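Local coordinates for prophenoloxidase b (Marsupenaeus japonicus, PDB 3WKY), which is the zymogen of a crustacean hemolymph phenoloxidase, a type 3 copper protein that, once activated, probably hydroxylates monophenols and oxidises o-diphenols, at residues Arg218-Tyr223 with Trp630-Pro635; Tyr333-Val338 with His405-Thr410; Pro452-Ser457 with His474-Phe479. All blocks are in the same frame, centred on the assembly; numbering follows the deposited sequence.

Interaction 1 of 3, residues Arg218-Tyr223 with Trp630-Pro635; sequences RGELFY and WPMGYP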
loop_
_atom_site.group_PDB
_atom_site.type_symbol
_atom_site.label_atom_id
_atom_site.label_comp_id
_atom_site.label_asym_id
_atom_site.label_seq_id
_atom_site.Cartn_x
_atom_site.Cartn_y
_atom_site.Cartn_z
ATOM N N ARG A 218 42.674 -6.199 -11.927
ATOM C CA ARG A 218 41.512 -6.382 -12.803
ATOM C C ARG A 218 40.221 -5.889 -12.137
ATOM O O ARG A 218 39.326 -5.371 -12.807
ATOM C CB ARG A 218 41.338 -7.858 -13.182
ATOM C CG ARG A 218 40.467 -8.084 -14.442
ATOM C CD ARG A 218 39.928 -9.514 -14.501
ATOM N NE ARG A 218 39.120 -9.753 -13.305
ATOM C CZ ARG A 218 37.870 -9.326 -13.159
ATOM N NH1 ARG A 218 37.251 -8.708 -14.157
ATOM N NH2 ARG A 218 37.233 -9.539 -12.019
ATOM N N GLY A 219 40.124 -6.088 -10.829
ATOM C CA GLY A 219 38.979 -5.604 -10.067
ATOM C C GLY A 219 38.922 -4.094 -10.065
ATOM O O GLY A 219 37.849 -3.491 -10.167
ATOM N N GLU A 220 40.088 -3.459 -9.955
ATOM C CA GLU A 220 40.137 -2.017 -10.026
ATOM C C GLU A 220 39.787 -1.523 -11.431
ATOM O O GLU A 220 39.123 -0.488 -11.596
ATOM C CB GLU A 220 41.525 -1.509 -9.594
ATOM C CG GLU A 220 41.661 -0.011 -9.696
ATOM C CD GLU A 220 43.016 0.454 -9.225
ATOM O OE1 GLU A 220 43.860 -0.434 -8.942
ATOM O OE2 GLU A 220 43.228 1.687 -9.115
ATOM N N LEU A 221 40.225 -2.258 -12.452
ATOM C CA LEU A 221 39.912 -1.880 -13.825
ATOM C C LEU A 221 38.418 -2.030 -14.097
ATOM O O LEU A 221 37.846 -1.245 -14.853
ATOM C CB LEU A 221 40.710 -2.732 -14.817
ATOM C CG LEU A 221 40.802 -2.213 -16.255
ATOM C CD1 LEU A 221 41.697 -0.966 -16.360
ATOM C CD2 LEU A 221 41.319 -3.314 -17.184
ATOM N N PHE A 222 37.803 -3.056 -13.501
ATOM C CA PHE A 222 36.344 -3.207 -13.570
ATOM C C PHE A 222 35.675 -1.926 -13.062
ATOM O O PHE A 222 34.857 -1.320 -13.763
ATOM C CB PHE A 222 35.893 -4.420 -12.772
ATOM C CG PHE A 222 34.399 -4.530 -12.640
ATOM C CD1 PHE A 222 33.628 -4.879 -13.730
ATOM C CD2 PHE A 222 33.776 -4.260 -11.428
ATOM C CE1 PHE A 222 32.239 -4.969 -13.623
ATOM C CE2 PHE A 222 32.378 -4.361 -11.306
ATOM C CZ PHE A 222 31.622 -4.711 -12.400
ATOM N N TYR A 223 36.049 -1.497 -11.861
ATOM C CA TYR A 223 35.589 -0.214 -11.338
ATOM C C TYR A 223 35.843 0.929 -12.313
ATOM O O TYR A 223 34.934 1.699 -12.617
ATOM C CB TYR A 223 36.277 0.102 -10.004
ATOM C CG TYR A 223 36.455 1.578 -9.767
ATOM C CD1 TYR A 223 35.360 2.400 -9.503
ATOM C CD2 TYR A 223 37.726 2.161 -9.793
ATOM C CE1 TYR A 223 35.525 3.777 -9.282
ATOM C CE2 TYR A 223 37.893 3.521 -9.574
ATOM C CZ TYR A 223 36.795 4.322 -9.315
ATOM O OH TYR A 223 36.964 5.674 -9.089
ATOM N N TRP A 630 49.990 4.646 -9.087
ATOM C CA TRP A 630 48.895 5.446 -8.528
ATOM C C TRP A 630 47.552 4.789 -8.838
ATOM O O TRP A 630 47.422 4.082 -9.841
ATOM C CB TRP A 630 48.942 6.880 -9.063
ATOM C CG TRP A 630 50.165 7.621 -8.563
ATOM C CD1 TRP A 630 51.282 7.928 -9.282
ATOM C CD2 TRP A 630 50.389 8.118 -7.232
ATOM N NE1 TRP A 630 52.192 8.594 -8.483
ATOM C CE2 TRP A 630 51.670 8.724 -7.221
ATOM C CE3 TRP A 630 49.634 8.116 -6.052
ATOM C CZ2 TRP A 630 52.213 9.309 -6.070
ATOM C CZ3 TRP A 630 50.168 8.705 -4.911
ATOM C CH2 TRP A 630 51.453 9.298 -4.931
ATOM N N PRO A 631 46.547 4.998 -7.972
ATOM C CA PRO A 631 45.247 4.382 -8.286
ATOM C C PRO A 631 44.706 4.906 -9.617
ATOM O O PRO A 631 45.000 6.049 -9.986
ATOM C CB PRO A 631 44.354 4.862 -7.136
ATOM C CG PRO A 631 45.294 5.034 -5.981
ATOM C CD PRO A 631 46.561 5.622 -6.633
ATOM N N MET A 632 43.951 4.091 -10.347
ATOM C CA MET A 632 43.374 4.557 -11.609
ATOM C C MET A 632 42.438 5.740 -11.360
ATOM O O MET A 632 41.561 5.678 -10.480
ATOM C CB MET A 632 42.616 3.421 -12.294
ATOM C CG MET A 632 43.525 2.232 -12.638
ATOM S SD MET A 632 42.586 0.887 -13.378
ATOM C CE MET A 632 43.599 -0.505 -12.891
ATOM N N GLY A 633 42.629 6.811 -12.129
ATOM C CA GLY A 633 41.842 8.019 -11.970
ATOM C C GLY A 633 42.446 9.026 -10.999
ATOM O O GLY A 633 41.857 10.079 -10.765
ATOM N N TYR A 634 43.610 8.702 -10.443
ATOM C CA TYR A 634 44.324 9.596 -9.532
ATOM C C TYR A 634 44.549 10.933 -10.219
ATOM O O TYR A 634 44.834 10.974 -11.418
ATOM C CB TYR A 634 45.658 8.954 -9.133
ATOM C CG TYR A 634 46.753 9.905 -8.662
ATOM C CD1 TYR A 634 47.646 10.462 -9.562
ATOM C CD2 TYR A 634 46.925 10.185 -7.308
ATOM C CE1 TYR A 634 48.665 11.306 -9.133
ATOM C CE2 TYR A 634 47.949 11.040 -6.872
ATOM C CZ TYR A 634 48.809 11.584 -7.791
ATOM O OH TYR A 634 49.832 12.434 -7.368
ATOM N N PRO A 635 44.401 12.039 -9.473
ATOM C CA PRO A 635 44.091 12.104 -8.042
ATOM C C PRO A 635 42.604 12.359 -7.767
ATOM O O PRO A 635 42.238 12.641 -6.625
ATOM C CB PRO A 635 44.881 13.337 -7.605
ATOM C CG PRO A 635 44.777 14.256 -8.787
ATOM C CD PRO A 635 44.698 13.377 -10.024
HETATM O O HOH W 1 41.203 3.486 -8.674
HETATM O O HOH W 2 38.775 6.708 -10.723
#
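Glu-220, on helix 218-239 of the copper-containing domain, meets Met-632 in a type II beta turn (Pro-631 to Tyr-634) that belongs to the Ig-like domain. The glutamate chain is fully extended, CG lying opposite the backbone N (chi1 178°), which carries its carboxylate straight out to the turn. There Glu-220 OE2 accepts from Met-632 N at 2.8 Å, on the anti side, nearly straight at 165° but with the donor 32° out of the carboxylate plane. The other oxygen, OE1, is held in a salt bridge by Arg-217, whose guanidinium also bonds Trp-630 O. Met-632 runs back obliquely across the glutamate: its CE rests 3.8 Å from Glu-220 CG, and its SD comes within 3.6 Å of Leu-221 CD1. An alanine here would probably leave the Met-632 N-H without its acceptor, cost Arg-217 this salt bridge and strip one side of the Met-632 methyl. Gly-633 takes the turn's third position with a positive phi that suits glycine. Two waters donate to Met-632 O: one also donates to Glu-220 OE2 at 2.7 Å, and the other, 3.0 Å from Met-632 O, lies 2.6 Å from Tyr-223 OH.

Interaction 2 of 3, residues Tyr333-Val338 with His405-Thr410; sequences YGINLV and HRYKLT
Tyr-407 O is gripped twice by Thr-410, once by its backbone N-H and once by its hydroxyl: Thr-410 OG1 donates to Tyr-407 O at 2.5 Å, in the carbonyl plane and on a lone pair. The tyrosine belongs to the last turns of helix 391-409, which carries His-397 of the dicopper pocket, and at this far end it packs on the start of helix 334-343 in the copper-containing domain. The two helical segments run antiparallel, their axes 10.3 Å apart and their directions 152° from each other. Tyr-407 bridges much of that gap. Its CG stands opposite the backbone N (chi1 164°), and the ring reaches over to the partner helix, where Tyr-407 OH comes to 3.3 Å from Gly-334 CA. Any beta carbon at Gly-334 would collide with that hydroxyl, so the close approach depends on a bare backbone there. One face of the ring is covered by Val-338, whose CG2 sits 4.1 Å from Tyr-407 CD1, and by the carbonyl oxygen of Gly-334 toward the rim. Ile-335 N lies obliquely to the ring, 3.4 Å from Tyr-407 CE2.

Lys-408 takes a second path across. Its chain folds at the start, with chi1 and chi2 both near -70°, then runs extended past Ile-335, where Lys-408 CE lies 3.9 Å from Ile-335 CG1. Asp-325 serves both helices at once: its OD1 takes Tyr-407 OH and the Ile-335 N-H, and its OD2 forms a salt bridge with Lys-408 NZ. The same ammonium also pairs with Glu-637, and sharing it between two carboxylates probably offsets their negative charge at this buried site.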
loop_
_atom_site.group_PDB
_atom_site.type_symbol
_atom_site.label_atom_id
_atom_site.label_comp_id
_atom_site.label_asym_id
_atom_site.label_seq_id
_atom_site.Cartn_x
_atom_site.Cartn_y
_atom_site.Cartn_z
ATOM N N TYR A 333 45.687 -3.343 -3.724
ATOM C CA TYR A 333 44.951 -2.097 -3.550
ATOM C C TYR A 333 43.541 -2.411 -3.054
ATOM O O TYR A 333 42.903 -3.347 -3.549
ATOM C CB TYR A 333 44.819 -1.362 -4.886
ATOM C CG TYR A 333 46.127 -0.876 -5.478
ATOM C CD1 TYR A 333 47.026 -1.772 -6.061
ATOM C CD2 TYR A 333 46.452 0.468 -5.471
ATOM C CE1 TYR A 333 48.222 -1.335 -6.604
ATOM C CE2 TYR A 333 47.650 0.918 -6.017
ATOM C CZ TYR A 333 48.525 0.005 -6.582
ATOM O OH TYR A 333 49.716 0.447 -7.130
ATOM N N GLY A 334 43.048 -1.624 -2.102
ATOM C CA GLY A 334 41.708 -1.845 -1.577
ATOM C C GLY A 334 40.641 -1.769 -2.659
ATOM O O GLY A 334 39.713 -2.586 -2.669
ATOM N N ILE A 335 40.752 -0.793 -3.554
ATOM C CA ILE A 335 39.800 -0.677 -4.665
ATOM C C ILE A 335 39.779 -1.955 -5.514
ATOM O O ILE A 335 38.709 -2.389 -5.983
ATOM C CB ILE A 335 40.082 0.578 -5.537
ATOM C CG1 ILE A 335 39.112 0.663 -6.728
ATOM C CG2 ILE A 335 41.539 0.593 -6.044
ATOM C CD1 ILE A 335 37.622 0.802 -6.300
ATOM N N ASN A 336 40.942 -2.588 -5.686
ATOM C CA ASN A 336 41.007 -3.837 -6.438
ATOM C C ASN A 336 40.317 -4.983 -5.704
ATOM O O ASN A 336 39.576 -5.760 -6.308
ATOM C CB ASN A 336 42.452 -4.237 -6.745
ATOM C CG ASN A 336 42.528 -5.408 -7.703
ATOM O OD1 ASN A 336 41.930 -5.379 -8.785
ATOM N ND2 ASN A 336 43.237 -6.454 -7.306
ATOM N N LEU A 337 40.574 -5.089 -4.400
ATOM C CA LEU A 337 39.951 -6.125 -3.576
ATOM C C LEU A 337 38.430 -5.998 -3.563
ATOM O O LEU A 337 37.715 -7.013 -3.609
ATOM C CB LEU A 337 40.485 -6.044 -2.138
ATOM C CG LEU A 337 41.920 -6.561 -1.979
ATOM C CD1 LEU A 337 42.519 -6.067 -0.665
ATOM C CD2 LEU A 337 41.949 -8.084 -2.037
ATOM N N VAL A 338 37.940 -4.760 -3.477
ATOM C CA VAL A 338 36.483 -4.512 -3.492
ATOM C C VAL A 338 35.927 -4.878 -4.862
ATOM O O VAL A 338 34.882 -5.533 -4.961
ATOM C CB VAL A 338 36.167 -3.030 -3.137
ATOM C CG1 VAL A 338 34.677 -2.713 -3.353
ATOM C CG2 VAL A 338 36.556 -2.742 -1.695
ATOM N N HIS A 405 32.497 4.239 -4.874
ATOM C CA HIS A 405 32.701 5.590 -4.320
ATOM C C HIS A 405 32.575 5.539 -2.797
ATOM O O HIS A 405 33.294 6.242 -2.082
ATOM C CB HIS A 405 31.690 6.580 -4.927
ATOM C CG HIS A 405 31.790 7.972 -4.381
ATOM N ND1 HIS A 405 32.896 8.771 -4.581
ATOM C CD2 HIS A 405 30.919 8.712 -3.653
ATOM C CE1 HIS A 405 32.704 9.940 -3.995
ATOM N NE2 HIS A 405 31.509 9.933 -3.432
ATOM N N ARG A 406 31.666 4.703 -2.293
ATOM C CA ARG A 406 31.571 4.491 -0.849
ATOM C C ARG A 406 32.930 4.070 -0.310
ATOM O O ARG A 406 33.393 4.577 0.722
ATOM C CB ARG A 406 30.549 3.401 -0.517
ATOM C CG ARG A 406 30.304 3.212 0.989
ATOM C CD ARG A 406 29.482 1.930 1.235
ATOM N NE ARG A 406 29.085 1.777 2.637
ATOM C CZ ARG A 406 27.849 1.985 3.091
ATOM N NH1 ARG A 406 26.874 2.356 2.262
ATOM N NH2 ARG A 406 27.586 1.816 4.380
ATOM N N TYR A 407 33.572 3.142 -1.011
ATOM C CA TYR A 407 34.893 2.716 -0.595
ATOM C C TYR A 407 35.904 3.874 -0.749
ATOM O O TYR A 407 36.688 4.150 0.174
ATOM C CB TYR A 407 35.366 1.454 -1.338
ATOM C CG TYR A 407 36.861 1.323 -1.145
ATOM C CD1 TYR A 407 37.382 0.859 0.060
ATOM C CD2 TYR A 407 37.754 1.761 -2.124
ATOM C CE1 TYR A 407 38.775 0.808 0.266
ATOM C CE2 TYR A 407 39.125 1.707 -1.924
ATOM C CZ TYR A 407 39.628 1.231 -0.732
ATOM O OH TYR A 407 41.002 1.183 -0.528
ATOM N N LYS A 408 35.893 4.553 -1.895
ATOM C CA LYS A 408 36.869 5.645 -2.084
ATOM C C LYS A 408 36.792 6.682 -0.969
ATOM O O LYS A 408 37.817 7.187 -0.511
ATOM C CB LYS A 408 36.711 6.327 -3.447
ATOM C CG LYS A 408 37.115 5.461 -4.646
ATOM C CD LYS A 408 38.638 5.241 -4.689
ATOM C CE LYS A 408 39.054 4.542 -5.998
ATOM N NZ LYS A 408 40.561 4.447 -6.104
ATOM N N LEU A 409 35.578 6.997 -0.523
ATOM C CA LEU A 409 35.409 8.000 0.529
ATOM C C LEU A 409 36.028 7.594 1.873
ATOM O O LEU A 409 36.304 8.453 2.723
ATOM C CB LEU A 409 33.926 8.362 0.701
ATOM C CG LEU A 409 33.303 9.192 -0.425
ATOM C CD1 LEU A 409 31.837 9.503 -0.113
ATOM C CD2 LEU A 409 34.099 10.485 -0.689
ATOM N N THR A 410 36.262 6.301 2.076
ATOM C CA THR A 410 36.892 5.862 3.324
ATOM C C THR A 410 38.396 6.139 3.328
ATOM O O THR A 410 39.049 6.008 4.358
ATOM C CB THR A 410 36.701 4.363 3.604
ATOM O OG1 THR A 410 37.334 3.593 2.572
ATOM C CG2 THR A 410 35.205 4.004 3.687
#

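Interaction 3 of 3, residues Pro452-Ser457 with His474-Phe479; sequences PKTFNS and HIKSNF. With NAG (2-acetamido-2-deoxy-beta-D-glucopyranose), chain C.
Phe-455 tucks its ring back over its own backbone (chi1 68°), which lays it alongside its cross-strand partner: Ile-475 CB lies over one ring face, 4.0 Å from Phe-455 CE1. On the same side of the sheet, the Lys-453 chain crosses the Phe-479 ring at about a right angle, its CD over one face and offset toward the rim. This is a CH-pi contact, Lys-453 CD standing 4.0 Å from the Phe-479 ring centroid. Beyond it the chain bends at chi4 and sends NZ to a salt bridge with Glu-481.

The two strands form an antiparallel pair of the Ig-like domain. Lys-453 with Ser-477 and Phe-455 with Ile-475 are the hydrogen-bonded pairs, each with two N-H...O bonds; the shortest runs from Lys-453 N to Ser-477 O, 2.8 Å. A water donates to Lys-453 O and Ile-475 O and accepts from Ser-477 OG.

On the other face, Thr-454 OG1 packs 3.5 Å from Lys-476 CB. Asn-456 carries an N-linked glycan, ND2 joined to C1 of NAG at 1.5 Å, while its OD1 accepts from Ser-458 N. The sugar's acetyl methyl C8 sits at the edge of the His-474 ring, 4.0 Å from His-474 NE2, itself hydrogen-bonded to Glu-165.

Strand 445-456 lies between 655-664 and 472-481, and 472-481 is flanked in turn by strand 165-169; Phe-455 and Phe-479 both pack on Met-193 of helix 193-205.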
loop_
_atom_site.group_PDB
_atom_site.type_symbol
_atom_site.label_atom_id
_atom_site.label_comp_id
_atom_site.label_asym_id
_atom_site.label_seq_id
_atom_site.Cartn_x
_atom_site.Cartn_y
_atom_site.Cartn_z
ATOM N N PRO A 452 26.430 9.432 -41.020
ATOM C CA PRO A 452 26.135 8.038 -41.375
ATOM C C PRO A 452 27.398 7.183 -41.443
ATOM O O PRO A 452 28.470 7.704 -41.749
ATOM C CB PRO A 452 25.515 8.161 -42.769
ATOM C CG PRO A 452 26.093 9.422 -43.325
ATOM C CD PRO A 452 26.196 10.353 -42.148
ATOM N N LYS A 453 27.275 5.898 -41.120
ATOM C CA LYS A 453 28.341 4.928 -41.344
ATOM C C LYS A 453 27.707 3.665 -41.912
ATOM O O LYS A 453 26.558 3.343 -41.595
ATOM C CB LYS A 453 29.087 4.588 -40.052
ATOM C CG LYS A 453 29.875 5.740 -39.428
ATOM C CD LYS A 453 30.653 5.243 -38.213
ATOM C CE LYS A 453 31.165 6.390 -37.341
ATOM N NZ LYS A 453 32.139 7.245 -38.056
ATOM N N THR A 454 28.464 2.948 -42.739
ATOM C CA THR A 454 27.950 1.770 -43.434
ATOM C C THR A 454 28.921 0.614 -43.259
ATOM O O THR A 454 30.133 0.820 -43.282
ATOM C CB THR A 454 27.776 2.071 -44.937
ATOM O OG1 THR A 454 26.899 3.193 -45.098
ATOM C CG2 THR A 454 27.192 0.877 -45.669
ATOM N N PHE A 455 28.401 -0.596 -43.059
ATOM C CA PHE A 455 29.261 -1.777 -43.037
ATOM C C PHE A 455 28.669 -2.943 -43.827
ATOM O O PHE A 455 27.466 -2.980 -44.103
ATOM C CB PHE A 455 29.598 -2.211 -41.604
ATOM C CG PHE A 455 28.426 -2.747 -40.831
ATOM C CD1 PHE A 455 27.575 -1.885 -40.157
ATOM C CD2 PHE A 455 28.186 -4.115 -40.763
ATOM C CE1 PHE A 455 26.493 -2.373 -39.439
ATOM C CE2 PHE A 455 27.103 -4.612 -40.047
ATOM C CZ PHE A 455 26.258 -3.732 -39.383
ATOM N N ASN A 456 29.538 -3.887 -44.180
ATOM C CA ASN A 456 29.169 -5.078 -44.941
ATOM C C ASN A 456 28.725 -6.193 -43.983
ATOM O O ASN A 456 29.541 -6.758 -43.250
ATOM C CB ASN A 456 30.380 -5.519 -45.785
ATOM C CG ASN A 456 30.074 -6.675 -46.735
ATOM O OD1 ASN A 456 29.066 -7.375 -46.595
ATOM N ND2 ASN A 456 30.968 -6.881 -47.715
ATOM N N SER A 457 27.437 -6.517 -43.988
ATOM C CA SER A 457 26.913 -7.503 -43.043
ATOM C C SER A 457 27.030 -8.937 -43.542
ATOM O O SER A 457 26.759 -9.879 -42.798
ATOM C CB SER A 457 25.454 -7.199 -42.689
ATOM O OG SER A 457 24.593 -7.366 -43.804
ATOM N N HIS A 474 24.647 -4.230 -47.393
ATOM C CA HIS A 474 25.269 -3.168 -46.620
ATOM C C HIS A 474 24.233 -2.617 -45.652
ATOM O O HIS A 474 23.046 -2.523 -45.992
ATOM C CB HIS A 474 25.775 -2.058 -47.543
ATOM C CG HIS A 474 26.854 -2.500 -48.482
ATOM N ND1 HIS A 474 28.148 -2.735 -48.068
ATOM C CD2 HIS A 474 26.834 -2.746 -49.814
ATOM C CE1 HIS A 474 28.879 -3.113 -49.104
ATOM N NE2 HIS A 474 28.106 -3.125 -50.175
ATOM N N ILE A 475 24.676 -2.266 -44.446
ATOM C CA ILE A 475 23.774 -1.691 -43.452
ATOM C C ILE A 475 24.279 -0.320 -43.039
ATOM O O ILE A 475 25.421 -0.176 -42.593
ATOM C CB ILE A 475 23.626 -2.593 -42.217
ATOM C CG1 ILE A 475 23.024 -3.941 -42.624
ATOM C CG2 ILE A 475 22.751 -1.905 -41.157
ATOM C CD1 ILE A 475 22.973 -4.969 -41.506
ATOM N N LYS A 476 23.413 0.677 -43.183
ATOM C CA LYS A 476 23.789 2.063 -42.959
ATOM C C LYS A 476 22.979 2.644 -41.811
ATOM O O LYS A 476 21.787 2.374 -41.684
ATOM C CB LYS A 476 23.552 2.865 -44.237
ATOM C CG LYS A 476 23.687 4.374 -44.080
ATOM C CD LYS A 476 23.504 5.074 -45.422
ATOM C CE LYS A 476 23.155 6.534 -45.224
ATOM N NZ LYS A 476 23.259 7.298 -46.496
ATOM N N SER A 477 23.628 3.428 -40.959
ATOM C CA SER A 477 22.930 4.063 -39.850
ATOM C C SER A 477 23.719 5.268 -39.369
ATOM O O SER A 477 24.866 5.474 -39.776
ATOM C CB SER A 477 22.707 3.074 -38.703
ATOM O OG SER A 477 23.940 2.548 -38.238
ATOM N N ASN A 478 23.098 6.060 -38.504
ATOM C CA ASN A 478 23.706 7.300 -38.032
ATOM C C ASN A 478 24.420 7.124 -36.701
ATOM O O ASN A 478 23.975 6.358 -35.847
ATOM C CB ASN A 478 22.640 8.388 -37.916
ATOM C CG ASN A 478 22.076 8.783 -39.264
ATOM O OD1 ASN A 478 22.824 9.101 -40.188
ATOM N ND2 ASN A 478 20.754 8.748 -39.388
ATOM N N PHE A 479 25.525 7.842 -36.534
ATOM C CA PHE A 479 26.336 7.757 -35.326
ATOM C C PHE A 479 26.698 9.162 -34.885
ATOM O O PHE A 479 26.917 10.043 -35.726
ATOM C CB PHE A 479 27.653 7.035 -35.622
ATOM C CG PHE A 479 27.495 5.589 -35.951
ATOM C CD1 PHE A 479 27.073 5.189 -37.211
ATOM C CD2 PHE A 479 27.786 4.619 -35.001
ATOM C CE1 PHE A 479 26.917 3.839 -37.515
ATOM C CE2 PHE A 479 27.642 3.271 -35.299
ATOM C CZ PHE A 479 27.209 2.880 -36.562
HETATM C C1 NAG C . 30.967 -8.254 -48.194
HETATM C C2 NAG C . 31.851 -8.226 -49.444
HETATM C C3 NAG C . 32.002 -9.623 -50.017
HETATM C C4 NAG C . 32.536 -10.597 -48.973
HETATM C C5 NAG C . 31.905 -10.450 -47.583
HETATM C C6 NAG C . 32.958 -10.845 -46.550
HETATM C C7 NAG C . 31.819 -6.229 -50.879
HETATM C C8 NAG C . 30.984 -5.413 -51.822
HETATM N N2 NAG C . 31.276 -7.375 -50.468
HETATM O O3 NAG C . 32.882 -9.567 -51.121
HETATM O O4 NAG C . 32.303 -11.912 -49.432
HETATM O O5 NAG C . 31.500 -9.137 -47.229
HETATM O O6 NAG C . 32.708 -12.122 -46.017
HETATM O O7 NAG C . 32.928 -5.836 -50.523
HETATM O O HOH W 3 25.996 0.984 -39.996
#

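In the fold
Interactions 1 and 2 are neighbours, their centres about 9 Å apart. They meet directly: Glu-220 N probably hydrogen-bonds to Asn-336 OD1 at 2.9 Å, and Glu-220 CD lies 3.5 Å from Ile-335 CG2. Both also touch the second subunit. The dicopper site is close by, with the Leu-221 side chain about 11 Å from the Cu2-O2 cluster and the ring of Phe-222 against His-226 and His-357 of its pocket. Interaction 3 lies on the opposite side of the chain's centre, its centre about 35 Å from that of interaction 1 and about 41 Å from that of interaction 2. Yet it too backs onto the copper domain, through helix 193-205, which carries His-199 and His-203 of the pocket.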